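Local coordinates for protein arginyl-trna synthetase (Thermus thermophilus, PDB 1IQ0) that probably attaches L-arginine to its cognate tRNA(Arg) at the expense of ATP, as a monomeric class I aminoacyl-tRNA synthetase, at residues L14-V25 with G37-L47; V143-T152 with R233-I243. All blocks are in the same frame, centred on the assembly; numbering follows the deposited sequence.

Contact 1: residues L14-V25 with G37-L47; sequences LKEMGVPVRLKV and GVPLFALAKEL
L23 and L43 carry the packing between the loop that follows helix 3-15 and the chain that runs from strand 36-39 into the short helix near 42-46, within the small N-terminal domain of arginyl-tRNA synthetase, an α+β unit built round an antiparallel sheet. L23 sends its side chain roughly perpendicular to that of V38. Its CB lies 3.4 Å from V38 CG2, closer than carbons normally pack, and its CD1 reaches on to the carbonyl O of P39 at 3.6 Å. This reach follows from an extended leucine, with CG beside the backbone N and opposite the carbonyl carbon (chi1 -68°) and CD1 carried outward (chi2 -178°). V38 meets it with CG2 alone, the methyl opposite its own backbone N.

L43 has the same extended shape and offers its fork to V21: CG1 of V21 sits against both branches, 3.6 Å from L43 CD2 and 3.7 Å from L43 CD1, the two side chains lying alongside one another and pointing opposite ways. V21 can do this because CG1 occupies the slot between its backbone N and carbonyl carbon (chi1 61°). L14, on the last turn of helix 3-15, and V19 touch L43 CD1 more loosely. L40 also touches I54 of helix 51-60, and V38 touches L78 of strand 77-82. At the far end V19 and L47 repeat the methyl-to-fork pattern obliquely, with V19 CG1 3.7 Å from L47 CD2.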
loop_
_atom_site.group_PDB
_atom_site.type_symbol
_atom_site.label_atom_id
_atom_site.label_comp_id
_atom_site.label_asym_id
_atom_site.label_seq_id
_atom_site.Cartn_x
_atom_site.Cartn_y
_atom_site.Cartn_z
ATOM N N LEU A 14 -25.872 19.453 9.599
ATOM C CA LEU A 14 -25.302 19.713 10.918
ATOM C C LEU A 14 -24.824 21.157 11.041
ATOM O O LEU A 14 -24.813 21.723 12.134
ATOM C CB LEU A 14 -24.139 18.751 11.192
ATOM C CG LEU A 14 -24.510 17.292 11.490
ATOM C CD1 LEU A 14 -23.272 16.410 11.435
ATOM C CD2 LEU A 14 -25.165 17.209 12.857
ATOM N N LYS A 15 -24.430 21.748 9.917
ATOM C CA LYS A 15 -23.969 23.130 9.905
ATOM C C LYS A 15 -25.151 24.075 10.096
ATOM O O LYS A 15 -25.030 25.102 10.763
ATOM C CB LYS A 15 -23.251 23.435 8.587
ATOM C CG LYS A 15 -21.841 22.863 8.514
ATOM C CD LYS A 15 -21.419 22.504 7.090
ATOM C CE LYS A 15 -21.432 23.700 6.154
ATOM N NZ LYS A 15 -20.983 23.324 4.781
ATOM N N GLU A 16 -26.296 23.715 9.519
ATOM C CA GLU A 16 -27.502 24.531 9.630
ATOM C C GLU A 16 -28.123 24.473 11.023
ATOM O O GLU A 16 -29.170 25.075 11.266
ATOM C CB GLU A 16 -28.542 24.099 8.593
ATOM C CG GLU A 16 -28.200 24.487 7.164
ATOM C CD GLU A 16 -29.313 24.152 6.190
ATOM O OE1 GLU A 16 -30.448 24.629 6.395
ATOM O OE2 GLU A 16 -29.053 23.414 5.217
ATOM N N MET A 17 -27.483 23.744 11.931
ATOM C CA MET A 17 -27.972 23.627 13.301
ATOM C C MET A 17 -26.969 24.264 14.252
ATOM O O MET A 17 -27.304 24.620 15.382
ATOM C CB MET A 17 -28.167 22.159 13.686
ATOM C CG MET A 17 -29.177 21.407 12.841
ATOM S SD MET A 17 -29.494 19.760 13.506
ATOM C CE MET A 17 -27.958 18.953 13.123
ATOM N N GLY A 18 -25.735 24.403 13.781
ATOM C CA GLY A 18 -24.693 24.994 14.594
ATOM C C GLY A 18 -23.377 24.249 14.471
ATOM O O GLY A 18 -22.424 24.755 13.877
ATOM N N VAL A 19 -23.336 23.038 15.024
ATOM C CA VAL A 19 -22.139 22.200 15.010
ATOM C C VAL A 19 -21.584 21.892 13.618
ATOM O O VAL A 19 -22.203 21.179 12.830
ATOM C CB VAL A 19 -22.397 20.863 15.740
ATOM C CG1 VAL A 19 -22.647 21.121 17.217
ATOM C CG2 VAL A 19 -23.591 20.151 15.123
ATOM N N PRO A 20 -20.401 22.440 13.301
ATOM C CA PRO A 20 -19.747 22.230 12.006
ATOM C C PRO A 20 -18.858 20.986 11.995
ATOM O O PRO A 20 -17.698 21.048 11.587
ATOM C CB PRO A 20 -18.922 23.509 11.819
ATOM C CG PRO A 20 -19.544 24.500 12.785
ATOM C CD PRO A 20 -19.838 23.627 13.962
ATOM N N VAL A 21 -19.396 19.857 12.443
ATOM C CA VAL A 21 -18.624 18.620 12.476
ATOM C C VAL A 21 -19.152 17.613 11.460
ATOM O O VAL A 21 -20.336 17.619 11.129
ATOM C CB VAL A 21 -18.663 17.982 13.880
ATOM C CG1 VAL A 21 -20.095 17.651 14.258
ATOM C CG2 VAL A 21 -17.792 16.735 13.914
ATOM N N ARG A 22 -18.266 16.755 10.965
ATOM C CA ARG A 22 -18.645 15.739 9.989
ATOM C C ARG A 22 -18.712 14.357 10.638
ATOM O O ARG A 22 -17.776 13.933 11.318
ATOM C CB ARG A 22 -17.645 15.721 8.829
ATOM C CG ARG A 22 -17.852 14.580 7.842
ATOM C CD ARG A 22 -16.863 14.663 6.689
ATOM N NE ARG A 22 -17.126 15.804 5.815
ATOM C CZ ARG A 22 -18.195 15.916 5.031
ATOM N NH1 ARG A 22 -19.108 14.953 5.008
ATOM N NH2 ARG A 22 -18.353 16.990 4.268
ATOM N N LEU A 23 -19.826 13.664 10.424
ATOM C CA LEU A 23 -20.020 12.333 10.985
ATOM C C LEU A 23 -19.911 11.239 9.926
ATOM O O LEU A 23 -20.296 11.435 8.772
ATOM C CB LEU A 23 -21.390 12.244 11.664
ATOM C CG LEU A 23 -21.608 13.068 12.931
ATOM C CD1 LEU A 23 -23.006 12.802 13.465
ATOM C CD2 LEU A 23 -20.569 12.697 13.975
ATOM N N LYS A 24 -19.388 10.083 10.325
ATOM C CA LYS A 24 -19.245 8.963 9.404
ATOM C C LYS A 24 -20.430 8.010 9.521
ATOM O O LYS A 24 -20.883 7.691 10.618
ATOM C CB LYS A 24 -17.953 8.192 9.683
ATOM C CG LYS A 24 -16.667 9.001 9.525
ATOM C CD LYS A 24 -16.549 9.671 8.154
ATOM C CE LYS A 24 -16.778 8.694 7.010
ATOM N NZ LYS A 24 -15.965 7.462 7.142
ATOM N N VAL A 25 -20.933 7.570 8.376
ATOM C CA VAL A 25 -22.045 6.635 8.342
ATOM C C VAL A 25 -21.415 5.242 8.261
ATOM O O VAL A 25 -20.305 5.086 7.749
ATOM C CB VAL A 25 -22.945 6.881 7.099
ATOM C CG1 VAL A 25 -22.260 6.372 5.847
ATOM C CG2 VAL A 25 -24.289 6.210 7.285
ATOM N N GLY A 37 -26.325 3.837 9.398
ATOM C CA GLY A 37 -26.588 4.632 10.576
ATOM C C GLY A 37 -25.419 5.518 10.947
ATOM O O GLY A 37 -24.274 5.274 10.558
ATOM N N VAL A 38 -25.714 6.563 11.702
ATOM C CA VAL A 38 -24.692 7.486 12.144
ATOM C C VAL A 38 -24.810 7.616 13.659
ATOM O O VAL A 38 -25.912 7.751 14.197
ATOM C CB VAL A 38 -24.868 8.863 11.477
ATOM C CG1 VAL A 38 -26.205 9.475 11.879
ATOM C CG2 VAL A 38 -23.716 9.769 11.858
ATOM N N PRO A 39 -23.676 7.544 14.372
ATOM C CA PRO A 39 -23.683 7.658 15.831
ATOM C C PRO A 39 -23.678 9.124 16.270
ATOM O O PRO A 39 -23.013 9.953 15.650
ATOM C CB PRO A 39 -22.399 6.943 16.224
ATOM C CG PRO A 39 -21.461 7.383 15.130
ATOM C CD PRO A 39 -22.319 7.256 13.871
ATOM N N LEU A 40 -24.423 9.444 17.320
ATOM C CA LEU A 40 -24.455 10.813 17.826
ATOM C C LEU A 40 -24.047 10.835 19.292
ATOM O O LEU A 40 -24.659 11.519 20.113
ATOM C CB LEU A 40 -25.846 11.433 17.661
ATOM C CG LEU A 40 -26.275 11.670 16.215
ATOM C CD1 LEU A 40 -26.828 10.376 15.632
ATOM C CD2 LEU A 40 -27.334 12.748 16.159
ATOM N N PHE A 41 -23.003 10.077 19.610
ATOM C CA PHE A 41 -22.492 9.992 20.971
ATOM C C PHE A 41 -21.331 10.959 21.168
ATOM O O PHE A 41 -21.179 11.547 22.239
ATOM C CB PHE A 41 -22.046 8.560 21.261
ATOM C CG PHE A 41 -23.138 7.547 21.081
ATOM C CD1 PHE A 41 -24.222 7.510 21.956
ATOM C CD2 PHE A 41 -23.104 6.650 20.020
ATOM C CE1 PHE A 41 -25.258 6.593 21.774
ATOM C CE2 PHE A 41 -24.133 5.732 19.831
ATOM C CZ PHE A 41 -25.212 5.704 20.709
ATOM N N ALA A 42 -20.516 11.122 20.131
ATOM C CA ALA A 42 -19.380 12.033 20.192
ATOM C C ALA A 42 -19.899 13.454 20.399
ATOM O O ALA A 42 -19.251 14.277 21.045
ATOM C CB ALA A 42 -18.570 11.947 18.905
ATOM N N LEU A 43 -21.075 13.733 19.845
ATOM C CA LEU A 43 -21.697 15.043 19.980
ATOM C C LEU A 43 -22.625 15.047 21.183
ATOM O O LEU A 43 -22.978 16.103 21.703
ATOM C CB LEU A 43 -22.503 15.392 18.728
ATOM C CG LEU A 43 -21.734 15.599 17.425
ATOM C CD1 LEU A 43 -22.704 16.064 16.346
ATOM C CD2 LEU A 43 -20.633 16.630 17.628
ATOM N N ALA A 44 -23.020 13.854 21.617
ATOM C CA ALA A 44 -23.912 13.706 22.759
ATOM C C ALA A 44 -23.311 14.335 24.008
ATOM O O ALA A 44 -24.024 14.927 24.820
ATOM C CB ALA A 44 -24.196 12.234 23.006
ATOM N N LYS A 45 -21.998 14.204 24.160
ATOM C CA LYS A 45 -21.316 14.759 25.318
ATOM C C LYS A 45 -20.662 16.098 24.990
ATOM O O LYS A 45 -20.448 16.923 25.879
ATOM C CB LYS A 45 -20.262 13.775 25.836
ATOM C CG LYS A 45 -19.663 14.161 27.181
ATOM C CD LYS A 45 -20.738 14.270 28.256
ATOM C CE LYS A 45 -20.155 14.715 29.587
ATOM N NZ LYS A 45 -21.208 14.875 30.626
ATOM N N GLU A 46 -20.350 16.316 23.716
ATOM C CA GLU A 46 -19.726 17.569 23.299
ATOM C C GLU A 46 -20.742 18.710 23.321
ATOM O O GLU A 46 -20.383 19.878 23.163
ATOM C CB GLU A 46 -19.149 17.441 21.890
ATOM C CG GLU A 46 -18.286 18.623 21.481
ATOM C CD GLU A 46 -18.341 18.902 19.992
ATOM O OE1 GLU A 46 -19.409 19.330 19.506
ATOM O OE2 GLU A 46 -17.318 18.691 19.308
ATOM N N LEU A 47 -22.012 18.364 23.508
ATOM C CA LEU A 47 -23.080 19.355 23.555
ATOM C C LEU A 47 -23.905 19.176 24.825
ATOM O O LEU A 47 -24.866 19.908 25.062
ATOM C CB LEU A 47 -23.988 19.221 22.328
ATOM C CG LEU A 47 -23.339 19.440 20.958
ATOM C CD1 LEU A 47 -24.367 19.201 19.865
ATOM C CD2 LEU A 47 -22.781 20.851 20.869
#

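Contact 2: residues V143-T152 with R233-I243; sequences VLVLNYIDDT and RYDLLVWESDI
V145 and D235 open a parallel strand pairing in the Rossmann-type catalytic domain of this class I synthetase, where strand 141-149 runs beside 236-239 in the central sheet. D235 OD1 accepts V145 N at 2.8 Å through its anti lone pair, taking the place of a backbone carbonyl. V145 O in turn is gripped twice, by D235 N and, almost in line with the carbonyl, by L236 N. The usual parallel ladder follows: N147 N to L236 O, V238 N to N147 O, I149 N to V238 O at 2.8 Å and nearly straight (178°), then E240 N to I149 O.

Past the strands, the carboxylate of D151 grips S241 in the first turn of helix 240-245, both oxygens using syn lone pairs: OD2 takes S241 N at 3.0 Å and OD1 takes S241 OG at 2.6 Å. An alanine here would remove both acceptors and is likely to leave the buried S241 hydroxyl and amide without these mates at the helix start. I149 CG2 lies over the six-membered ring of W239, 4.0 Å from its centroid, in a CH-pi contact, while D151 OD1 stands at the indole edge. E240 divides its carboxylate: OE2 forms a salt bridge with K304, while a bend at chi2 (60°) brings OE1 near the plane of the Y148 ring, where it accepts Y148 OH in a very short 2.5 Å bond.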
loop_
_atom_site.group_PDB
_atom_site.type_symbol
_atom_site.label_atom_id
_atom_site.label_comp_id
_atom_site.label_asym_id
_atom_site.label_seq_id
_atom_site.Cartn_x
_atom_site.Cartn_y
_atom_site.Cartn_z
ATOM N N VAL A 143 -0.090 10.097 -8.205
ATOM C CA VAL A 143 0.915 9.308 -7.502
ATOM C C VAL A 143 2.185 8.967 -8.268
ATOM O O VAL A 143 2.149 8.669 -9.459
ATOM C CB VAL A 143 0.277 7.975 -7.011
ATOM C CG1 VAL A 143 1.307 7.107 -6.300
ATOM C CG2 VAL A 143 -0.899 8.283 -6.096
ATOM N N LEU A 144 3.306 9.007 -7.556
ATOM C CA LEU A 144 4.600 8.657 -8.127
ATOM C C LEU A 144 5.295 7.739 -7.132
ATOM O O LEU A 144 5.299 8.005 -5.928
ATOM C CB LEU A 144 5.453 9.903 -8.370
ATOM C CG LEU A 144 5.030 10.819 -9.519
ATOM C CD1 LEU A 144 6.005 11.997 -9.594
ATOM C CD2 LEU A 144 5.017 10.050 -10.844
ATOM N N VAL A 145 5.861 6.649 -7.636
ATOM C CA VAL A 145 6.552 5.680 -6.795
ATOM C C VAL A 145 8.067 5.805 -6.977
ATOM O O VAL A 145 8.590 5.718 -8.089
ATOM C CB VAL A 145 6.090 4.242 -7.140
ATOM C CG1 VAL A 145 6.963 3.210 -6.428
ATOM C CG2 VAL A 145 4.634 4.063 -6.727
ATOM N N LEU A 146 8.765 6.012 -5.870
ATOM C CA LEU A 146 10.211 6.162 -5.906
ATOM C C LEU A 146 10.899 5.003 -5.203
ATOM O O LEU A 146 10.440 4.546 -4.158
ATOM C CB LEU A 146 10.606 7.482 -5.231
ATOM C CG LEU A 146 12.089 7.862 -5.112
ATOM C CD1 LEU A 146 12.194 9.356 -4.870
ATOM C CD2 LEU A 146 12.759 7.087 -3.970
ATOM N N ASN A 147 11.994 4.526 -5.791
ATOM C CA ASN A 147 12.782 3.446 -5.204
ATOM C C ASN A 147 14.190 4.019 -4.970
ATOM O O ASN A 147 14.885 4.376 -5.920
ATOM C CB ASN A 147 12.826 2.247 -6.159
ATOM C CG ASN A 147 13.492 1.021 -5.542
ATOM O OD1 ASN A 147 13.470 -0.070 -6.122
ATOM N ND2 ASN A 147 14.086 1.192 -4.368
ATOM N N TYR A 148 14.585 4.131 -3.701
ATOM C CA TYR A 148 15.887 4.687 -3.326
ATOM C C TYR A 148 16.976 3.627 -3.384
ATOM O O TYR A 148 16.858 2.584 -2.753
ATOM C CB TYR A 148 15.818 5.280 -1.913
ATOM C CG TYR A 148 17.167 5.594 -1.295
ATOM C CD1 TYR A 148 17.990 6.586 -1.834
ATOM C CD2 TYR A 148 17.628 4.881 -0.186
ATOM C CE1 TYR A 148 19.245 6.862 -1.285
ATOM C CE2 TYR A 148 18.878 5.147 0.374
ATOM C CZ TYR A 148 19.682 6.141 -0.183
ATOM O OH TYR A 148 20.906 6.424 0.372
ATOM N N ILE A 149 18.038 3.907 -4.135
ATOM C CA ILE A 149 19.138 2.962 -4.299
ATOM C C ILE A 149 20.397 3.449 -3.569
ATOM O O ILE A 149 21.045 4.401 -3.998
ATOM C CB ILE A 149 19.465 2.763 -5.811
ATOM C CG1 ILE A 149 18.171 2.561 -6.616
ATOM C CG2 ILE A 149 20.386 1.560 -5.997
ATOM C CD1 ILE A 149 17.351 1.317 -6.224
ATOM N N ASP A 150 20.732 2.796 -2.460
ATOM C CA ASP A 150 21.911 3.166 -1.674
ATOM C C ASP A 150 23.140 2.499 -2.306
ATOM O O ASP A 150 23.654 1.504 -1.803
ATOM C CB ASP A 150 21.738 2.701 -0.219
ATOM C CG ASP A 150 22.833 3.244 0.710
ATOM O OD1 ASP A 150 23.781 3.866 0.211
ATOM O OD2 ASP A 150 22.750 3.044 1.942
ATOM N N ASP A 151 23.608 3.051 -3.416
ATOM C CA ASP A 151 24.744 2.469 -4.115
ATOM C C ASP A 151 26.118 2.771 -3.521
ATOM O O ASP A 151 27.117 2.311 -4.056
ATOM C CB ASP A 151 24.733 2.896 -5.584
ATOM C CG ASP A 151 24.899 4.386 -5.754
ATOM O OD1 ASP A 151 25.569 4.799 -6.723
ATOM O OD2 ASP A 151 24.348 5.141 -4.924
ATOM N N THR A 152 26.172 3.533 -2.428
ATOM C CA THR A 152 27.449 3.854 -1.797
ATOM C C THR A 152 27.503 3.269 -0.391
ATOM O O THR A 152 28.371 3.626 0.407
ATOM C CB THR A 152 27.667 5.387 -1.668
ATOM O OG1 THR A 152 26.716 5.932 -0.747
ATOM C CG2 THR A 152 27.503 6.067 -3.011
ATOM N N ARG A 233 5.095 -1.593 -9.124
ATOM C CA ARG A 233 5.358 -0.595 -10.166
ATOM C C ARG A 233 6.267 0.526 -9.651
ATOM O O ARG A 233 6.191 0.901 -8.488
ATOM C CB ARG A 233 4.042 0.021 -10.663
ATOM C CG ARG A 233 2.857 -0.939 -10.697
ATOM C CD ARG A 233 1.600 -0.303 -11.308
ATOM N NE ARG A 233 1.356 1.067 -10.853
ATOM C CZ ARG A 233 1.310 1.450 -9.579
ATOM N NH1 ARG A 233 1.492 0.565 -8.608
ATOM N NH2 ARG A 233 1.088 2.723 -9.272
ATOM N N TYR A 234 7.125 1.060 -10.519
ATOM C CA TYR A 234 8.022 2.144 -10.122
ATOM C C TYR A 234 8.117 3.225 -11.181
ATOM O O TYR A 234 8.143 2.935 -12.378
ATOM C CB TYR A 234 9.442 1.625 -9.848
ATOM C CG TYR A 234 9.518 0.509 -8.839
ATOM C CD1 TYR A 234 9.363 -0.819 -9.232
ATOM C CD2 TYR A 234 9.721 0.779 -7.483
ATOM C CE1 TYR A 234 9.410 -1.854 -8.306
ATOM C CE2 TYR A 234 9.763 -0.249 -6.543
ATOM C CZ TYR A 234 9.607 -1.563 -6.966
ATOM O OH TYR A 234 9.623 -2.583 -6.051
ATOM N N ASP A 235 8.182 4.476 -10.738
ATOM C CA ASP A 235 8.318 5.593 -11.663
ATOM C C ASP A 235 9.744 6.145 -11.637
ATOM O O ASP A 235 10.329 6.447 -12.679
ATOM C CB ASP A 235 7.355 6.720 -11.296
ATOM C CG ASP A 235 5.908 6.307 -11.412
ATOM O OD1 ASP A 235 5.255 6.130 -10.362
ATOM O OD2 ASP A 235 5.430 6.154 -12.559
ATOM N N LEU A 236 10.305 6.268 -10.438
ATOM C CA LEU A 236 11.635 6.837 -10.291
ATOM C C LEU A 236 12.613 6.014 -9.469
ATOM O O LEU A 236 12.241 5.290 -8.550
ATOM C CB LEU A 236 11.534 8.211 -9.632
ATOM C CG LEU A 236 10.599 9.262 -10.228
ATOM C CD1 LEU A 236 10.226 10.273 -9.148
ATOM C CD2 LEU A 236 11.274 9.939 -11.417
ATOM N N LEU A 237 13.880 6.166 -9.811
ATOM C CA LEU A 237 14.972 5.528 -9.100
ATOM C C LEU A 237 15.845 6.708 -8.702
ATOM O O LEU A 237 16.089 7.586 -9.514
ATOM C CB LEU A 237 15.767 4.617 -10.033
ATOM C CG LEU A 237 15.709 3.095 -9.882
ATOM C CD1 LEU A 237 14.291 2.599 -9.756
ATOM C CD2 LEU A 237 16.408 2.475 -11.084
ATOM N N VAL A 238 16.274 6.754 -7.449
ATOM C CA VAL A 238 17.167 7.807 -7.006
ATOM C C VAL A 238 18.362 7.135 -6.348
ATOM O O VAL A 238 18.212 6.383 -5.383
ATOM C CB VAL A 238 16.500 8.773 -6.001
ATOM C CG1 VAL A 238 17.551 9.686 -5.404
ATOM C CG2 VAL A 238 15.451 9.624 -6.715
ATOM N N TRP A 239 19.546 7.408 -6.888
ATOM C CA TRP A 239 20.789 6.835 -6.388
ATOM C C TRP A 239 21.508 7.751 -5.395
ATOM O O TRP A 239 21.618 8.962 -5.604
ATOM C CB TRP A 239 21.728 6.512 -7.572
ATOM C CG TRP A 239 21.157 5.505 -8.557
ATOM C CD1 TRP A 239 20.008 5.633 -9.285
ATOM C CD2 TRP A 239 21.688 4.210 -8.880
ATOM N NE1 TRP A 239 19.788 4.505 -10.033
ATOM C CE2 TRP A 239 20.801 3.613 -9.804
ATOM C CE3 TRP A 239 22.825 3.495 -8.474
ATOM C CZ2 TRP A 239 21.013 2.329 -10.335
ATOM C CZ3 TRP A 239 23.039 2.217 -9.002
ATOM C CH2 TRP A 239 22.134 1.649 -9.921
ATOM N N GLU A 240 22.005 7.161 -4.312
ATOM C CA GLU A 240 22.734 7.911 -3.303
ATOM C C GLU A 240 23.885 8.715 -3.928
ATOM O O GLU A 240 24.092 9.881 -3.581
ATOM C CB GLU A 240 23.275 6.952 -2.234
ATOM C CG GLU A 240 24.105 7.622 -1.138
ATOM C CD GLU A 240 23.326 8.678 -0.366
ATOM O OE1 GLU A 240 22.112 8.495 -0.143
ATOM O OE2 GLU A 240 23.929 9.685 0.034
ATOM N N SER A 241 24.640 8.104 -4.843
ATOM C CA SER A 241 25.749 8.824 -5.481
ATOM C C SER A 241 25.271 10.061 -6.244
ATOM O O SER A 241 25.998 11.051 -6.337
ATOM C CB SER A 241 26.554 7.901 -6.411
ATOM O OG SER A 241 25.749 7.309 -7.408
ATOM N N ASP A 242 24.061 10.014 -6.798
ATOM C CA ASP A 242 23.520 11.185 -7.498
ATOM C C ASP A 242 23.075 12.222 -6.461
ATOM O O ASP A 242 23.161 13.426 -6.700
ATOM C CB ASP A 242 22.337 10.795 -8.388
ATOM C CG ASP A 242 22.772 9.999 -9.607
ATOM O OD1 ASP A 242 22.057 9.049 -9.998
ATOM O OD2 ASP A 242 23.829 10.331 -10.174
ATOM N N ILE A 243 22.600 11.751 -5.310
ATOM C CA ILE A 243 22.180 12.659 -4.244
ATOM C C ILE A 243 23.408 13.443 -3.755
ATOM O O ILE A 243 23.315 14.625 -3.429
ATOM C CB ILE A 243 21.539 11.880 -3.058
ATOM C CG1 ILE A 243 20.107 11.472 -3.421
ATOM C CG2 ILE A 243 21.568 12.727 -1.787
ATOM C CD1 ILE A 243 19.356 10.710 -2.306
#

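The two contacts lie on opposite sides of the chain's centre, their own centres about 45 Å apart and their nearest atoms about 20 Å apart, and they share no helix or strand. Contact 1 is partly buried in the N-terminal domain; it joins a loop to a strand and a short helix mainly through aliphatic side chains, with a few carbonyl contacts. Contact 2 is buried in the catalytic domain and joins neighbouring strands of its central sheet, so backbone bonds carry it, with carboxylates extending the pairing at both ends. It also buries roughly twice the surface, 984 against 480 Å². Only 11 residues separate the segments of contact 1, whereas a largely helical excursion of 80 residues separates those of contact 2.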